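Local coordinates for protein complement C1r subcomponent (Homo sapiens, PDB 6F1D) that serves as the serine protease activating C1s in the C1 complex of complement, represented here by its calcium-binding second CUB domain, at residues A[32-37]-A[42-47]; A[50-55]-A[63-68]. One frame throughout, in Å; residues are numbered along the deposited sequence.

In the fold
Both contacts are buried parts of one CUB domain, on opposite sides of its centre and about 17 Å apart between centres. Contact 1 joins the two sheets of the sandwich, residues on or just past strand 29-35 in one and strand 40-46 in the other, purely through aliphatic side chains. Contact 2 brings a loop against strand 64-69, which lies in the same sheet as 29-35, and the residue before it; its inner part is also aliphatic, but its outer part is built round a calcium ion and a bridging water. Strand 40-46 connects them: Phe46 and Leu44 from contact 1 pack on Leu65 and Ile67 from contact 2, so the hydrophobic interior runs continuously from one to the other.

Contact 1 (A[32-37]-A[42-47]); sequences YSIRVE and LHLKFL
Ile34 O accepts a bond from Arg35 NH1 at 3.0 Å, while the side chain of the same isoleucine turns inward to Leu42 and Leu44. The N-H comes from above the carbonyl plane, 61° out of it, although the oxygen lies nearly in the plane of the guanidinium group. Arg35 thus folds back over its own strand on the outer face, where NH2 forms a salt bridge with Asp94, a residue that also binds Ser33 OG.

On the inner face, Ile34 CG2 faces the fork of Leu42, 3.7 Å from both CD1 and CD2. The other branch of Ile34 has an extended second torsion (chi2 176°), which carries CD1 out to meet Leu44 CD2 at 4.0 Å as the two side chains run past each other in opposite directions. Val36, just past the end of strand 29-35, adds to this: its CG2 rests against Leu42 CG at 4.0 Å. Leu42 thus meets two branched neighbours of segment 32-37, while Tyr112 and Thr114 of strand 109-116 also touch it. With an alanine here the fork is gone, which is likely to open a gap beside Ile34 CG2 and Val36 CG2. Such aliphatic packing between facing sheets, extended by a residue just past the strand, is the interior of the CUB beta-sandwich.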
ATOM      1  N   TYR A  32       3.211   1.421   6.684  1.00 14.23           N
ATOM      2  CA  TYR A  32       4.204   2.104   5.872  1.00 16.29           C
ATOM      3  C   TYR A  32       3.854   3.583   5.844  1.00 22.93           C
ATOM      4  O   TYR A  32       2.734   3.936   5.487  1.00 28.99           O
ATOM      5  CB  TYR A  32       4.191   1.576   4.438  1.00 23.33           C
ATOM      6  CG  TYR A  32       4.305   0.074   4.313  1.00 24.03           C
ATOM      7  CD1 TYR A  32       5.520  -0.512   4.005  1.00 25.92           C
ATOM      8  CD2 TYR A  32       3.182  -0.755   4.458  1.00 23.79           C
ATOM      9  CE1 TYR A  32       5.647  -1.902   3.881  1.00 26.79           C
ATOM     10  CE2 TYR A  32       3.293  -2.148   4.320  1.00 26.11           C
ATOM     11  CZ  TYR A  32       4.524  -2.698   4.030  1.00 28.15           C
ATOM     12  OH  TYR A  32       4.652  -4.062   3.906  1.00 45.50           O
ATOM     13  N   SER A  33       4.784   4.443   6.217  1.00 16.22           N
ATOM     14  CA  SER A  33       4.516   5.878   6.209  1.00 18.44           C
ATOM     15  C   SER A  33       5.415   6.563   5.198  1.00 20.64           C
ATOM     16  O   SER A  33       6.617   6.265   5.126  1.00 23.32           O
ATOM     17  CB  SER A  33       4.750   6.499   7.609  1.00 16.68           C
ATOM     18  OG  SER A  33       3.926   5.865   8.584  1.00 29.84           O
ATOM     19  N   ILE A  34       4.858   7.526   4.471  1.00 19.70           N
ATOM     20  CA  ILE A  34       5.625   8.421   3.606  1.00 17.57           C
ATOM     21  C   ILE A  34       5.479   9.830   4.146  1.00 18.50           C
ATOM     22  O   ILE A  34       4.354  10.296   4.379  1.00 18.87           O
ATOM     23  CB  ILE A  34       5.123   8.379   2.157  1.00 19.62           C
ATOM     24  CG1 ILE A  34       4.969   6.933   1.711  1.00 19.97           C
ATOM     25  CG2 ILE A  34       6.089   9.194   1.250  1.00 15.60           C
ATOM     26  CD1 ILE A  34       4.364   6.843   0.278  1.00 19.61           C
ATOM     27  N   ARG A  35       6.596  10.502   4.367  1.00 19.99           N
ATOM     28  CA  ARG A  35       6.549  11.864   4.893  1.00 19.25           C
ATOM     29  C   ARG A  35       7.542  12.685   4.093  1.00 27.52           C
ATOM     30  O   ARG A  35       8.745  12.402   4.138  1.00 32.79           O
ATOM     31  CB  ARG A  35       6.896  11.901   6.389  1.00 19.73           C
ATOM     32  CG  ARG A  35       5.877  11.146   7.300  1.00 22.81           C
ATOM     33  CD  ARG A  35       4.608  11.972   7.402  1.00 27.15           C
ATOM     34  NE  ARG A  35       3.610  11.419   8.318  1.00 23.73           N
ATOM     35  CZ  ARG A  35       2.901  10.317   8.098  1.00 27.43           C
ATOM     36  NH1 ARG A  35       3.067   9.616   6.963  1.00 21.86           N
ATOM     37  NH2 ARG A  35       2.006   9.929   9.024  1.00 22.36           N
ATOM     38  N   VAL A  36       7.063  13.693   3.365  1.00 25.64           N
ATOM     39  CA  VAL A  36       7.963  14.536   2.576  1.00 30.63           C
ATOM     40  C   VAL A  36       7.706  15.987   2.959  1.00 32.78           C
ATOM     41  O   VAL A  36       6.845  16.292   3.791  1.00 29.99           O
ATOM     42  CB  VAL A  36       7.811  14.300   1.060  1.00 29.56           C
ATOM     43  CG1 VAL A  36       8.134  12.833   0.717  1.00 27.40           C
ATOM     44  CG2 VAL A  36       6.407  14.608   0.605  1.00 23.63           C
ATOM     45  N   GLU A  37       8.493  16.896   2.391  1.00 39.69           N
ATOM     46  CA  GLU A  37       8.419  18.254   2.911  1.00 38.33           C
ATOM     47  C   GLU A  37       7.146  18.944   2.431  1.00 39.82           C
ATOM     48  O   GLU A  37       6.596  18.625   1.373  1.00 37.73           O
ATOM     49  CB  GLU A  37       9.660  19.071   2.535  1.00 52.85           C
ATOM     50  CG  GLU A  37       9.576  20.588   2.860  1.00 79.81           C
ATOM     51  CD  GLU A  37       9.314  20.968   4.350  1.00 95.85           C
ATOM     52  OE1 GLU A  37       9.747  22.077   4.743  1.00102.49           O
ATOM     53  OE2 GLU A  37       8.683  20.206   5.124  1.00 98.85           O
ATOM     54  N   LEU A  42       2.308  13.907  -2.926  1.00 23.54           N
ATOM     55  CA  LEU A  42       2.694  12.533  -3.221  1.00 21.23           C
ATOM     56  C   LEU A  42       1.761  11.942  -4.257  1.00 24.64           C
ATOM     57  O   LEU A  42       0.537  12.136  -4.184  1.00 24.57           O
ATOM     58  CB  LEU A  42       2.675  11.668  -1.968  1.00 20.46           C
ATOM     59  CG  LEU A  42       3.843  12.021  -1.081  1.00 26.84           C
ATOM     60  CD1 LEU A  42       3.482  11.618   0.336  1.00 23.23           C
ATOM     61  CD2 LEU A  42       5.066  11.227  -1.620  1.00 20.13           C
ATOM     62  N   HIS A  43       2.360  11.299  -5.259  1.00 19.59           N
ATOM     63  CA  HIS A  43       1.669  10.511  -6.270  1.00 26.79           C
ATOM     64  C   HIS A  43       2.065   9.047  -6.112  1.00 23.36           C
ATOM     65  O   HIS A  43       3.261   8.729  -5.973  1.00 25.10           O
ATOM     66  CB  HIS A  43       2.042  10.985  -7.676  1.00 24.35           C
ATOM     67  CG  HIS A  43       1.540  12.350  -8.013  1.00 28.48           C
ATOM     68  ND1 HIS A  43       0.609  12.573  -9.001  1.00 36.35           N
ATOM     69  CD2 HIS A  43       1.878  13.566  -7.531  1.00 34.48           C
ATOM     70  CE1 HIS A  43       0.381  13.873  -9.105  1.00 41.73           C
ATOM     71  NE2 HIS A  43       1.135  14.497  -8.216  1.00 40.72           N
ATOM     72  N   LEU A  44       1.079   8.152  -6.144  1.00 18.60           N
ATOM     73  CA  LEU A  44       1.327   6.712  -5.971  1.00 14.53           C
ATOM     74  C   LEU A  44       0.926   5.977  -7.239  1.00 23.03           C
ATOM     75  O   LEU A  44      -0.133   6.262  -7.836  1.00 26.07           O
ATOM     76  CB  LEU A  44       0.505   6.138  -4.805  1.00 21.84           C
ATOM     77  CG  LEU A  44       0.515   6.856  -3.459  1.00 26.02           C
ATOM     78  CD1 LEU A  44      -0.361   6.048  -2.511  1.00 22.05           C
ATOM     79  CD2 LEU A  44       1.927   6.909  -2.944  1.00 26.92           C
ATOM     80  N   LYS A  45       1.773   5.042  -7.651  1.00 18.55           N
ATOM     81  CA  LYS A  45       1.526   4.248  -8.831  1.00 18.99           C
ATOM     82  C   LYS A  45       1.809   2.783  -8.526  1.00 21.79           C
ATOM     83  O   LYS A  45       2.958   2.419  -8.289  1.00 22.65           O
ATOM     84  CB  LYS A  45       2.445   4.703  -9.955  1.00 18.56           C
ATOM     85  CG  LYS A  45       2.348   3.783 -11.088  1.00 33.41           C
ATOM     86  CD  LYS A  45       3.601   3.797 -11.924  1.00 40.34           C
ATOM     87  CE  LYS A  45       3.227   3.346 -13.272  1.00 53.66           C
ATOM     88  NZ  LYS A  45       2.308   4.275 -13.990  1.00 64.50           N
ATOM     89  N   PHE A  46       0.804   1.937  -8.619  1.00 21.80           N
ATOM     90  CA  PHE A  46       1.055   0.527  -8.380  1.00 20.32           C
ATOM     91  C   PHE A  46       1.580  -0.152  -9.621  1.00 27.60           C
ATOM     92  O   PHE A  46       1.109   0.108 -10.728  1.00 20.04           O
ATOM     93  CB  PHE A  46      -0.226  -0.144  -7.924  1.00 23.09           C
ATOM     94  CG  PHE A  46      -0.547   0.153  -6.486  1.00 21.26           C
ATOM     95  CD1 PHE A  46      -0.070  -0.677  -5.492  1.00 19.23           C
ATOM     96  CD2 PHE A  46      -1.253   1.285  -6.136  1.00 26.47           C
ATOM     97  CE1 PHE A  46      -0.333  -0.395  -4.130  1.00 21.01           C
ATOM     98  CE2 PHE A  46      -1.528   1.577  -4.796  1.00 33.14           C
ATOM     99  CZ  PHE A  46      -1.077   0.727  -3.798  1.00 25.18           C
ATOM    100  N   LEU A  47       2.472  -1.108  -9.414  1.00 21.63           N
ATOM    101  CA  LEU A  47       3.022  -1.921 -10.470  1.00 21.81           C
ATOM    102  C   LEU A  47       2.231  -3.210 -10.616  1.00 25.72           C
ATOM    103  O   LEU A  47       1.384  -3.538  -9.791  1.00 23.66           O
ATOM    104  CB  LEU A  47       4.489  -2.206 -10.188  1.00 26.11           C
ATOM    105  CG  LEU A  47       5.391  -0.960 -10.345  1.00 28.83           C
ATOM    106  CD1 LEU A  47       4.937  -0.055 -11.476  1.00 39.48           C
ATOM    107  CD2 LEU A  47       5.492  -0.144  -9.113  1.00 34.09           C
TER

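Contact 2 (A[50-55]-A[63-68]). Unlike the reference sequence in segment 50-55: Glu53 (reference Asp). With CA (calcium ion), chain B.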
ATOM      1  N   PHE A  50      -0.303  -7.269  -9.104  1.00 25.62           N
ATOM      2  CA  PHE A  50      -1.001  -6.839  -7.900  1.00 25.88           C
ATOM      3  C   PHE A  50      -1.917  -7.996  -7.565  1.00 24.71           C
ATOM      4  O   PHE A  50      -2.680  -8.441  -8.427  1.00 22.45           O
ATOM      5  CB  PHE A  50      -1.800  -5.558  -8.153  1.00 21.10           C
ATOM      6  CG  PHE A  50      -2.555  -5.041  -6.943  1.00 18.49           C
ATOM      7  CD1 PHE A  50      -3.853  -5.460  -6.673  1.00 23.21           C
ATOM      8  CD2 PHE A  50      -1.977  -4.120  -6.126  1.00 20.36           C
ATOM      9  CE1 PHE A  50      -4.541  -4.948  -5.558  1.00 22.86           C
ATOM     10  CE2 PHE A  50      -2.638  -3.605  -5.047  1.00 21.82           C
ATOM     11  CZ  PHE A  50      -3.922  -4.025  -4.752  1.00 26.48           C
ATOM     12  N   ASP A  51      -1.807  -8.531  -6.348  1.00 20.05           N
ATOM     13  CA  ASP A  51      -2.582  -9.730  -6.017  1.00 18.73           C
ATOM     14  C   ASP A  51      -2.745  -9.775  -4.497  1.00 24.87           C
ATOM     15  O   ASP A  51      -1.814 -10.163  -3.784  1.00 17.30           O
ATOM     16  CB  ASP A  51      -1.901 -10.983  -6.576  1.00 24.63           C
ATOM     17  CG  ASP A  51      -2.571 -12.268  -6.127  1.00 36.88           C
ATOM     18  OD1 ASP A  51      -3.801 -12.221  -5.836  1.00 42.46           O
ATOM     19  OD2 ASP A  51      -1.874 -13.322  -6.080  1.00 40.55           O
ATOM     20  N   ILE A  52      -3.897  -9.316  -4.021  1.00 16.92           N
ATOM     21  CA  ILE A  52      -4.249  -9.408  -2.607  1.00 16.77           C
ATOM     22  C   ILE A  52      -5.482 -10.294  -2.550  1.00 29.43           C
ATOM     23  O   ILE A  52      -6.427 -10.089  -3.323  1.00 20.54           O
ATOM     24  CB  ILE A  52      -4.523  -8.027  -1.995  1.00 14.95           C
ATOM     25  CG1 ILE A  52      -3.267  -7.138  -2.086  1.00 16.53           C
ATOM     26  CG2 ILE A  52      -5.050  -8.136  -0.517  1.00 15.68           C
ATOM     27  CD1 ILE A  52      -3.451  -5.760  -1.499  1.00 21.78           C
ATOM     28  N   GLU A  53      -5.470 -11.271  -1.649  1.00 17.54           N
ATOM     29  CA  GLU A  53      -6.526 -12.277  -1.627  1.00 20.94           C
ATOM     30  C   GLU A  53      -7.893 -11.595  -1.471  1.00 20.84           C
ATOM     31  O   GLU A  53      -8.031 -10.637  -0.686  1.00 20.16           O
ATOM     32  CB  GLU A  53      -6.240 -13.260  -0.473  1.00 20.02           C
ATOM     33  CG  GLU A  53      -7.284 -14.400  -0.294  1.00 21.02           C
ATOM     34  CD  GLU A  53      -7.054 -15.198   0.985  1.00 27.31           C
ATOM     35  OE1 GLU A  53      -7.533 -16.349   1.083  1.00 25.21           O
ATOM     36  OE2 GLU A  53      -6.419 -14.672   1.918  1.00 27.14           O
ATOM     37  N   ASP A  54      -8.885 -12.033  -2.247  1.00 20.67           N
ATOM     38  CA  ASP A  54     -10.215 -11.409  -2.188  1.00 22.44           C
ATOM     39  C   ASP A  54     -11.313 -12.462  -2.050  1.00 23.23           C
ATOM     40  O   ASP A  54     -11.059 -13.641  -1.795  1.00 26.25           O
ATOM     41  CB  ASP A  54     -10.497 -10.512  -3.410  1.00 26.62           C
ATOM     42  CG  ASP A  54     -10.579 -11.299  -4.694  1.00 33.75           C
ATOM     43  OD1 ASP A  54     -10.291 -12.525  -4.671  1.00 37.00           O
ATOM     44  OD2 ASP A  54     -10.913 -10.694  -5.747  1.00 45.62           O
ATOM     45  N   HIS A  55     -12.567 -12.043  -2.291  1.00 24.50           N
ATOM     46  CA  HIS A  55     -13.767 -12.867  -2.072  1.00 26.59           C
ATOM     47  C   HIS A  55     -14.798 -12.476  -3.121  1.00 28.48           C
ATOM     48  O   HIS A  55     -14.907 -11.287  -3.448  1.00 33.03           O
ATOM     49  CB  HIS A  55     -14.326 -12.611  -0.663  1.00 26.41           C
ATOM     50  CG  HIS A  55     -15.470 -13.493  -0.284  1.00 28.65           C
ATOM     51  ND1 HIS A  55     -16.740 -13.305  -0.773  1.00 34.00           N
ATOM     52  CD2 HIS A  55     -15.535 -14.570   0.535  1.00 31.35           C
ATOM     53  CE1 HIS A  55     -17.540 -14.235  -0.284  1.00 38.33           C
ATOM     54  NE2 HIS A  55     -16.835 -15.015   0.514  1.00 34.33           N
ATOM     55  N   ASP A  63      -7.780 -10.053   3.479  1.00 16.94           N
ATOM     56  CA  ASP A  63      -6.588  -9.226   3.581  1.00 19.75           C
ATOM     57  C   ASP A  63      -6.976  -7.869   3.032  1.00 18.67           C
ATOM     58  O   ASP A  63      -7.849  -7.804   2.168  1.00 16.15           O
ATOM     59  CB  ASP A  63      -5.392  -9.778   2.742  1.00 15.34           C
ATOM     60  CG  ASP A  63      -5.073 -11.227   3.039  1.00 18.13           C
ATOM     61  OD1 ASP A  63      -5.417 -11.727   4.129  1.00 18.46           O
ATOM     62  OD2 ASP A  63      -4.481 -11.894   2.159  1.00 16.80           O
ATOM     63  N   GLN A  64      -6.343  -6.789   3.524  1.00 16.91           N
ATOM     64  CA  GLN A  64      -6.734  -5.453   3.066  1.00 19.66           C
ATOM     65  C   GLN A  64      -5.509  -4.582   2.943  1.00 13.35           C
ATOM     66  O   GLN A  64      -4.669  -4.587   3.848  1.00 19.12           O
ATOM     67  CB  GLN A  64      -7.695  -4.740   4.041  1.00 18.30           C
ATOM     68  CG  GLN A  64      -8.970  -5.505   4.364  1.00 20.55           C
ATOM     69  CD  GLN A  64      -8.788  -6.590   5.451  1.00 22.87           C
ATOM     70  OE1 GLN A  64      -7.974  -6.449   6.352  1.00 23.29           O
ATOM     71  NE2 GLN A  64      -9.614  -7.644   5.384  1.00 20.72           N
ATOM     72  N   LEU A  65      -5.459  -3.762   1.892  1.00 16.95           N
ATOM     73  CA  LEU A  65      -4.510  -2.642   1.819  1.00 15.61           C
ATOM     74  C   LEU A  65      -5.303  -1.333   1.937  1.00 17.45           C
ATOM     75  O   LEU A  65      -6.171  -1.053   1.108  1.00 19.08           O
ATOM     76  CB  LEU A  65      -3.720  -2.677   0.507  1.00 16.55           C
ATOM     77  CG  LEU A  65      -2.729  -1.504   0.374  1.00 18.15           C
ATOM     78  CD1 LEU A  65      -1.731  -1.619   1.549  1.00 16.50           C
ATOM     79  CD2 LEU A  65      -1.972  -1.617  -0.973  1.00 22.31           C
ATOM     80  N   GLN A  66      -5.053  -0.555   2.986  1.00 16.94           N
ATOM     81  CA  GLN A  66      -5.790   0.678   3.226  1.00 15.81           C
ATOM     82  C   GLN A  66      -4.822   1.837   3.062  1.00 17.97           C
ATOM     83  O   GLN A  66      -3.670   1.738   3.484  1.00 19.07           O
ATOM     84  CB  GLN A  66      -6.379   0.704   4.632  1.00 19.46           C
ATOM     85  CG  GLN A  66      -7.060  -0.553   5.029  1.00 30.39           C
ATOM     86  CD  GLN A  66      -7.725  -0.402   6.356  1.00 40.02           C
ATOM     87  OE1 GLN A  66      -7.318   0.439   7.182  1.00 33.25           O
ATOM     88  NE2 GLN A  66      -8.748  -1.209   6.593  1.00 36.09           N
ATOM     89  N   ILE A  67      -5.267   2.904   2.412  1.00 15.92           N
ATOM     90  CA  ILE A  67      -4.405   4.046   2.121  1.00 19.61           C
ATOM     91  C   ILE A  67      -5.013   5.304   2.728  1.00 19.98           C
ATOM     92  O   ILE A  67      -6.210   5.560   2.562  1.00 18.44           O
ATOM     93  CB  ILE A  67      -4.202   4.209   0.609  1.00 21.85           C
ATOM     94  CG1 ILE A  67      -3.651   2.881   0.048  1.00 21.94           C
ATOM     95  CG2 ILE A  67      -3.329   5.445   0.347  1.00 21.58           C
ATOM     96  CD1 ILE A  67      -3.105   2.923  -1.384  1.00 25.66           C
ATOM     97  N   TYR A  68      -4.184   6.082   3.437  1.00 16.16           N
ATOM     98  CA  TYR A  68      -4.595   7.286   4.150  1.00 17.34           C
ATOM     99  C   TYR A  68      -3.747   8.438   3.647  1.00 19.92           C
ATOM    100  O   TYR A  68      -2.536   8.288   3.448  1.00 20.39           O
ATOM    101  CB  TYR A  68      -4.402   7.171   5.647  1.00 20.46           C
ATOM    102  CG  TYR A  68      -5.304   6.132   6.243  1.00 18.04           C
ATOM    103  CD1 TYR A  68      -4.940   4.783   6.205  1.00 26.63           C
ATOM    104  CD2 TYR A  68      -6.513   6.470   6.779  1.00 23.11           C
ATOM    105  CE1 TYR A  68      -5.801   3.789   6.754  1.00 25.08           C
ATOM    106  CE2 TYR A  68      -7.386   5.485   7.347  1.00 29.88           C
ATOM    107  CZ  TYR A  68      -6.999   4.152   7.302  1.00 29.03           C
ATOM    108  OH  TYR A  68      -7.802   3.166   7.808  1.00 36.91           O
TER
HETATM  109 CA    CA B 300      -4.658 -14.065   3.313  1.00 21.35          CA
HETATM  110  O   HOH W   1      -9.580  -9.471   1.312  1.00 20.56           O
HETATM  111  O   HOH W   2      -2.732 -13.836   4.590  1.00 19.31           O
HETATM  112  O   HOH W   3      -2.986 -14.557   1.467  1.00 19.73           O
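The carboxylates of Glu53 and Asp63 converge on one calcium ion with their planes 60° apart, and the two side chains bind it differently. Glu53, where the reference sequence has an aspartate, reaches it with a single oxygen, OE2 lying 2.3 Å from the calcium; its CG is anti to the backbone N (chi1 179°) and the chain beyond stays extended. Asp63, shorter, clasps the ion with both oxygens, OD1 at 2.6 Å and OD2 at 2.5 Å from the calcium. Glu53 OE2 and Asp63 OD2 come within 3.4 Å of each other as shared ligands, and the calcium probably offsets the repulsion between their charges. Waters 2 and 3, with Asp100 and Ser102, complete the shell. In the second shell, Tyr24 OH is hydrogen-bonded to both Asp63 OD2 and Glu53 N, tying a ligand to the loop backbone.

The main chains are also joined through water 1, which donates to Glu53 O and, at 2.6 Å, to Asp63 O. Turned inward from the metal, Ile52 lies obliquely across Asp63, its CG2 touching Asp63 CB at 3.7 Å. The side chains of Ile52 and Leu65 cross at about a right angle, with Ile52 CD1 meeting Leu65 CB at the same 3.7 Å. Phe97 and Phe46 line this apolar side, against Ile52 and Leu65 respectively. An acidic pair from a loop and the residue just before a strand, joined by a later aspartate, is the calcium site characteristic of calcium-binding CUB domains, set at one end of the sandwich.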